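Local atomic coordinates of peptidoglycan D,D-transpeptidase PbpA (Mycobacterium tuberculosis, PDB entry 3UPN), a protein that probably cross-links the peptidoglycan of the mycobacterial cell wall as a penicillin-binding serine D,D-transpeptidase and takes part in regulating cell length. Residues Thr188-Ser193 with Pro409-Tyr414; Pro128-Val133 with Val431-Asp436. All coordinates share one frame; numbering follows the deposited sequence.

Contact 1: residues Thr188-Ser193 with Pro409-Tyr414; sequences TYPPGS and PPHAWY. With IM2 ((5R)-5-[(1S,2R)-1-formyl-2-hydroxypropyl]-3-[(2-{[(E)-iminomethyl]amino}ethyl)sulfanyl]-4,5-dihydro-1H-pyrrole-2-carbox ylic acid), chain C.
Trp-413 reaches across to Pro-190, its indole NE1 donating a hydrogen bond of 2.7 Å to the carbonyl O. Its CG stands opposite its own carbonyl carbon, beside the backbone N (chi1 -76°), which carries the indole across to the loop. The oxygen lies at the indole edge, close to the ring plane, and the N-H points fairly straight at it (157°). On the pyrrole side of the same ring, the carbonyl O of Pro-191 sits 3.3 Å from CD1; at the six-membered ring, Tyr-189 sets its CB 3.7 Å from CZ2. The indole is thus met by three successive residues of the loop. Tyr-189 also turns its ring edge toward the face of His-411 in a T-shaped pair, the centroids 5.5 Å apart and the planes at 88°, with Tyr-189 CD1 3.8 Å from His-411 NE2. Pro-190 CG adds a looser approach to the edge of the imidazole.

In the next shell, ND1 of His-411 accepts the backbone N-H of Asn-433, which helps to fix the rotation of the imidazole, and the ring of His-401 stacks on it. The Pro-191 carbonyl is hydrogen-bonded to Thr-194 OG1. Three residues beyond Pro-190 the loop delivers Ser-193, acylated in this complex: its OG is bonded to C7 of the opened carbapenem IM2 at 1.4 Å. IM2 O7, the acyl oxygen, lies 2.7 Å from Ser-193 N, a position consistent with the oxyanion hole of this family. Thr-396 OG1 also binds the ligand.

The contact fastens the loop that carries Ser-193, first residue of the SxxK motif, just ahead of helix 196-205, to strand 411-418, which lies in the antiparallel sheet between strands 425-431 and 393-399; Leu-430 packs against Tyr-189, His-411 and Trp-413.

Contact 2: residues Pro128-Val133 with Val431-Asp436; sequences PCKGAV and VENGAD
Lys-130 swings its CG anti to the backbone N (chi1 175°) and then bends at the next two torsions, while Glu-432, with CG beside its own N (chi1 -75°), runs out extended, so that the two chains meet at a slant. Methylenes of the lysine lie against the carboxylate of Glu-432: Lys-130 CG is 3.8 Å from the carboxylate carbon CD of Glu-432, and CE is 3.6 Å from OE1. Lys-130 NZ stays 4.3 Å from OE1 of Glu-432, too far for a salt bridge; the carboxylate is instead paired through OE2 with NE of Arg-183. The nearby lysine probably still adds to the favourable field round this acid.

Between the backbones there is one hydrogen bond, from Glu-432 N to Lys-130 O at 2.8 Å, bent at the hydrogen. It stands next to an antiparallel, non-hydrogen-bonded pair of Gly-131 and Val-431, whose CA atoms come within 4.7 Å. Just past the pair, residues 431-434 make a type II turn, closed by Gly-434 N on Val-431 O at 3.1 Å; Asn-433 takes the positive phi of its third position, and its ND2 binds Pro-409 O. Val-431, whose side chain leaves the backbone roughly opposite to that of Glu-432, rests its CG1 3.9 Å from Cys-129 CB, where the cysteine is held by a disulfide to Cys-125.

The contact joins Gly-131, on strand 131-136, to Val-431, on strand 425-431, neighbours in the antiparallel sheet of the transpeptidase domain. Ile-449 of helix 446-458 covers Cys-129 and Val-431, and Met-121 of helix 111-123 packs on Cys-129.

Overall arrangement
Both contacts belong to the same antiparallel sheet, their centres about 9 Å apart, and along the chain contact 1 lies within the loop that contact 2 closes. They meet directly. Ala-412 O and Val-431 N, 2.7 Å apart, probably form one of the backbone hydrogen bonds between strands 411-418 and 425-431, and Tyr-189 OH and Glu-432 OE2, 2.7 Å apart, share a probable, weak hydrogen bond. Ala-412 CB also packs on the turn, 3.6 Å from Gly-434 C. Contact 1 includes the acylated Ser-193 and so is part of the active site, whereas contact 2 stands one strand further off, the Val-431 side chain about 11 Å from the bound IM2.

Contact 1: residues Thr188-Ser193 with Pro409-Tyr414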
loop_
_atom_site.group_PDB
_atom_site.type_symbol
_atom_site.label_atom_id
_atom_site.label_comp_id
_atom_site.label_asym_id
_atom_site.label_seq_id
_atom_site.Cartn_x
_atom_site.Cartn_y
_atom_site.Cartn_z
ATOM N N THR A 188 -5.699 3.888 -7.750
ATOM C CA THR A 188 -4.395 4.212 -8.325
ATOM C C THR A 188 -4.175 5.720 -8.347
ATOM O O THR A 188 -5.110 6.492 -8.582
ATOM C CB THR A 188 -4.251 3.681 -9.747
ATOM O OG1 THR A 188 -5.267 4.256 -10.574
ATOM C CG2 THR A 188 -4.351 2.153 -9.774
ATOM N N TYR A 189 -2.936 6.128 -8.076
ATOM C CA TYR A 189 -2.539 7.543 -8.039
ATOM C C TYR A 189 -1.238 7.718 -8.830
ATOM O O TYR A 189 -0.409 6.809 -8.844
ATOM C CB TYR A 189 -2.313 8.002 -6.592
ATOM C CG TYR A 189 -3.492 7.735 -5.681
ATOM C CD1 TYR A 189 -4.474 8.712 -5.478
ATOM C CD2 TYR A 189 -3.642 6.494 -5.040
ATOM C CE1 TYR A 189 -5.567 8.467 -4.652
ATOM C CE2 TYR A 189 -4.736 6.234 -4.211
ATOM C CZ TYR A 189 -5.695 7.232 -4.025
ATOM O OH TYR A 189 -6.771 7.000 -3.215
ATOM N N PRO A 190 -1.066 8.877 -9.498
ATOM C CA PRO A 190 0.246 9.222 -10.040
ATOM C C PRO A 190 1.296 9.183 -8.921
ATOM O O PRO A 190 1.056 9.737 -7.842
ATOM C CB PRO A 190 0.051 10.631 -10.609
ATOM C CG PRO A 190 -1.274 11.100 -10.098
ATOM C CD PRO A 190 -2.086 9.901 -9.795
ATOM N N PRO A 191 2.405 8.442 -9.136
ATOM C CA PRO A 191 3.492 8.319 -8.168
ATOM C C PRO A 191 4.420 9.534 -8.050
ATOM O O PRO A 191 5.149 9.639 -7.064
ATOM C CB PRO A 191 4.271 7.093 -8.684
ATOM C CG PRO A 191 4.068 7.134 -10.139
ATOM C CD PRO A 191 2.635 7.574 -10.307
ATOM N N GLY A 192 4.404 10.428 -9.039
ATOM C CA GLY A 192 5.293 11.605 -9.056
ATOM C C GLY A 192 6.761 11.264 -8.799
ATOM O O GLY A 192 7.283 10.275 -9.339
ATOM N N SER A 193 7.409 12.062 -7.947
ATOM C CA SER A 193 8.840 11.907 -7.632
ATOM C C SER A 193 9.275 10.483 -7.226
ATOM O O SER A 193 10.420 10.092 -7.471
ATOM C CB SER A 193 9.287 12.947 -6.575
ATOM O OG SER A 193 9.592 14.231 -7.147
ATOM N N PRO A 409 -4.362 20.788 -5.404
ATOM C CA PRO A 409 -3.183 20.443 -4.596
ATOM C C PRO A 409 -2.610 19.047 -4.905
ATOM O O PRO A 409 -3.347 18.059 -4.913
ATOM C CB PRO A 409 -3.712 20.507 -3.154
ATOM C CG PRO A 409 -4.916 21.393 -3.238
ATOM C CD PRO A 409 -5.541 21.006 -4.551
ATOM N N PRO A 410 -1.300 18.968 -5.167
ATOM C CA PRO A 410 -0.669 17.667 -5.435
ATOM C C PRO A 410 -0.745 16.671 -4.271
ATOM O O PRO A 410 -0.810 17.078 -3.108
ATOM C CB PRO A 410 0.793 18.036 -5.701
ATOM C CG PRO A 410 0.771 19.482 -6.080
ATOM C CD PRO A 410 -0.329 20.077 -5.263
ATOM N N HIS A 411 -0.707 15.378 -4.598
ATOM C CA HIS A 411 -0.592 14.310 -3.597
ATOM C C HIS A 411 0.780 14.320 -2.950
ATOM O O HIS A 411 1.740 14.803 -3.548
ATOM C CB HIS A 411 -0.872 12.928 -4.217
ATOM C CG HIS A 411 -2.229 12.810 -4.846
ATOM N ND1 HIS A 411 -3.383 13.250 -4.225
ATOM C CD2 HIS A 411 -2.616 12.302 -6.042
ATOM C CE1 HIS A 411 -4.420 13.023 -5.014
ATOM N NE2 HIS A 411 -3.982 12.444 -6.120
ATOM N N ALA A 412 0.864 13.801 -1.727
ATOM C CA ALA A 412 2.144 13.664 -1.033
ATOM C C ALA A 412 2.484 12.187 -0.848
ATOM O O ALA A 412 1.706 11.447 -0.245
ATOM C CB ALA A 412 2.087 14.355 0.319
ATOM N N TRP A 413 3.643 11.769 -1.344
ATOM C CA TRP A 413 4.089 10.369 -1.218
ATOM C C TRP A 413 5.345 10.241 -0.366
ATOM O O TRP A 413 6.165 11.147 -0.330
ATOM C CB TRP A 413 4.462 9.792 -2.578
ATOM C CG TRP A 413 3.377 9.391 -3.527
ATOM C CD1 TRP A 413 2.937 10.099 -4.594
ATOM C CD2 TRP A 413 2.678 8.127 -3.564
ATOM N NE1 TRP A 413 1.981 9.377 -5.287
ATOM C CE2 TRP A 413 1.805 8.165 -4.674
ATOM C CE3 TRP A 413 2.697 6.974 -2.753
ATOM C CZ2 TRP A 413 0.954 7.091 -5.009
ATOM C CZ3 TRP A 413 1.863 5.912 -3.087
ATOM C CH2 TRP A 413 0.995 5.981 -4.210
ATOM N N TYR A 414 5.488 9.098 0.299
ATOM C CA TYR A 414 6.745 8.680 0.934
ATOM C C TYR A 414 6.805 7.156 0.831
ATOM O O TYR A 414 5.868 6.462 1.234
ATOM C CB TYR A 414 6.752 9.095 2.386
ATOM C CG TYR A 414 7.988 8.771 3.189
ATOM C CD1 TYR A 414 9.189 9.487 2.997
ATOM C CD2 TYR A 414 7.952 7.810 4.191
ATOM C CE1 TYR A 414 10.312 9.228 3.766
ATOM C CE2 TYR A 414 9.087 7.530 4.969
ATOM C CZ TYR A 414 10.260 8.252 4.752
ATOM O OH TYR A 414 11.384 7.987 5.518
HETATM C C7 IM2 C . 8.585 15.133 -7.451
HETATM C C2 IM2 C . 9.563 17.491 -4.022
HETATM C C6 IM2 C . 8.554 16.607 -7.021
HETATM C C5 IM2 C . 9.825 17.183 -6.361
HETATM C C3 IM2 C . 10.372 16.451 -4.211
HETATM O O7 IM2 C . 7.636 14.708 -8.098
HETATM C C61 IM2 C . 7.995 17.509 -8.152
HETATM O O62 IM2 C . 7.649 16.775 -9.337
HETATM C C62 IM2 C . 8.900 18.676 -8.551
HETATM N N4 IM2 C . 10.433 16.164 -5.502
HETATM C C31 IM2 C . 11.128 15.693 -3.220
HETATM O O31 IM2 C . 12.283 16.066 -2.892
HETATM O O32 IM2 C . 10.592 14.682 -2.722
HETATM S S21 IM2 C . 8.733 17.893 -2.616
HETATM C C22 IM2 C . 9.827 18.166 -1.250
HETATM C C23 IM2 C . 9.501 17.201 -0.108
HETATM N N24 IM2 C . 10.665 17.209 0.777
HETATM C C25 IM2 C . 10.778 16.362 1.652
HETATM N N26 IM2 C . 10.693 15.609 2.615
HETATM C C1 IM2 C . 9.429 18.243 -5.318
#

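Contact 2: residues Pro128-Val133 with Val431-Asp436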
loop_
_atom_site.group_PDB
_atom_site.type_symbol
_atom_site.label_atom_id
_atom_site.label_comp_id
_atom_site.label_asym_id
_atom_site.label_seq_id
_atom_site.Cartn_x
_atom_site.Cartn_y
_atom_site.Cartn_z
ATOM N N PRO A 128 -7.310 15.152 10.375
ATOM C CA PRO A 128 -7.197 13.903 9.599
ATOM C C PRO A 128 -6.780 14.040 8.119
ATOM O O PRO A 128 -7.312 14.870 7.379
ATOM C CB PRO A 128 -8.602 13.273 9.716
ATOM C CG PRO A 128 -9.246 13.928 10.914
ATOM C CD PRO A 128 -8.686 15.360 10.874
ATOM N N CYS A 129 -5.827 13.211 7.702
ATOM C CA CYS A 129 -5.510 13.045 6.279
ATOM C C CYS A 129 -6.459 12.065 5.570
ATOM O O CYS A 129 -6.905 11.090 6.158
ATOM C CB CYS A 129 -4.081 12.523 6.106
ATOM S SG CYS A 129 -2.809 13.457 6.952
ATOM N N LYS A 130 -6.746 12.356 4.304
ATOM C CA LYS A 130 -7.274 11.403 3.333
ATOM C C LYS A 130 -6.099 10.709 2.606
ATOM O O LYS A 130 -5.185 11.380 2.117
ATOM C CB LYS A 130 -8.137 12.149 2.311
ATOM C CG LYS A 130 -8.680 11.315 1.146
ATOM C CD LYS A 130 -10.059 11.824 0.694
ATOM C CE LYS A 130 -9.960 12.988 -0.291
ATOM N NZ LYS A 130 -11.270 13.218 -0.967
ATOM N N GLY A 131 -6.132 9.376 2.543
ATOM C CA GLY A 131 -5.104 8.602 1.841
ATOM C C GLY A 131 -4.948 7.186 2.369
ATOM O O GLY A 131 -5.910 6.567 2.864
ATOM N N ALA A 132 -3.715 6.693 2.296
ATOM C CA ALA A 132 -3.404 5.298 2.605
ATOM C C ALA A 132 -1.987 5.113 3.170
ATOM O O ALA A 132 -1.070 5.849 2.808
ATOM C CB ALA A 132 -3.595 4.448 1.341
ATOM N N VAL A 133 -1.844 4.156 4.087
ATOM C CA VAL A 133 -0.544 3.669 4.548
ATOM C C VAL A 133 -0.495 2.138 4.328
ATOM O O VAL A 133 -1.436 1.426 4.689
ATOM C CB VAL A 133 -0.314 3.981 6.041
ATOM C CG1 VAL A 133 0.924 3.270 6.567
ATOM C CG2 VAL A 133 -0.195 5.487 6.278
ATOM N N VAL A 431 -0.623 10.745 0.986
ATOM C CA VAL A 431 -1.556 11.735 1.538
ATOM C C VAL A 431 -2.176 12.461 0.361
ATOM O O VAL A 431 -1.505 13.264 -0.303
ATOM C CB VAL A 431 -0.862 12.736 2.493
ATOM C CG1 VAL A 431 -1.907 13.686 3.101
ATOM C CG2 VAL A 431 -0.103 11.983 3.599
ATOM N N GLU A 432 -3.447 12.156 0.087
ATOM C CA GLU A 432 -4.177 12.837 -0.985
ATOM C C GLU A 432 -4.268 14.349 -0.738
ATOM O O GLU A 432 -4.761 14.765 0.297
ATOM C CB GLU A 432 -5.579 12.259 -1.145
ATOM C CG GLU A 432 -5.601 10.919 -1.819
ATOM C CD GLU A 432 -7.000 10.456 -2.114
ATOM O OE1 GLU A 432 -7.808 11.256 -2.631
ATOM O OE2 GLU A 432 -7.294 9.287 -1.831
ATOM N N ASN A 433 -3.769 15.139 -1.695
ATOM C CA ASN A 433 -3.716 16.614 -1.634
ATOM C C ASN A 433 -2.770 17.188 -0.565
ATOM O O ASN A 433 -2.867 18.371 -0.200
ATOM C CB ASN A 433 -5.132 17.221 -1.504
ATOM C CG ASN A 433 -6.139 16.578 -2.461
ATOM O OD1 ASN A 433 -7.104 15.938 -2.023
ATOM N ND2 ASN A 433 -5.914 16.732 -3.761
ATOM N N GLY A 434 -1.834 16.367 -0.092
ATOM C CA GLY A 434 -1.004 16.722 1.059
ATOM C C GLY A 434 0.302 17.460 0.799
ATOM O O GLY A 434 1.091 17.653 1.728
ATOM N N ALA A 435 0.550 17.864 -0.447
ATOM C CA ALA A 435 1.832 18.489 -0.785
ATOM C C ALA A 435 1.812 19.977 -0.464
ATOM O O ALA A 435 0.852 20.672 -0.792
ATOM C CB ALA A 435 2.175 18.268 -2.246
ATOM N N ASP A 436 2.873 20.459 0.176
ATOM C CA ASP A 436 2.980 21.887 0.503
ATOM C C ASP A 436 3.733 22.645 -0.596
ATOM O O ASP A 436 3.870 22.134 -1.714
ATOM C CB ASP A 436 3.604 22.088 1.893
ATOM C CG ASP A 436 5.011 21.523 2.000
ATOM O OD1 ASP A 436 5.950 22.329 2.171
ATOM O OD2 ASP A 436 5.175 20.285 1.922
#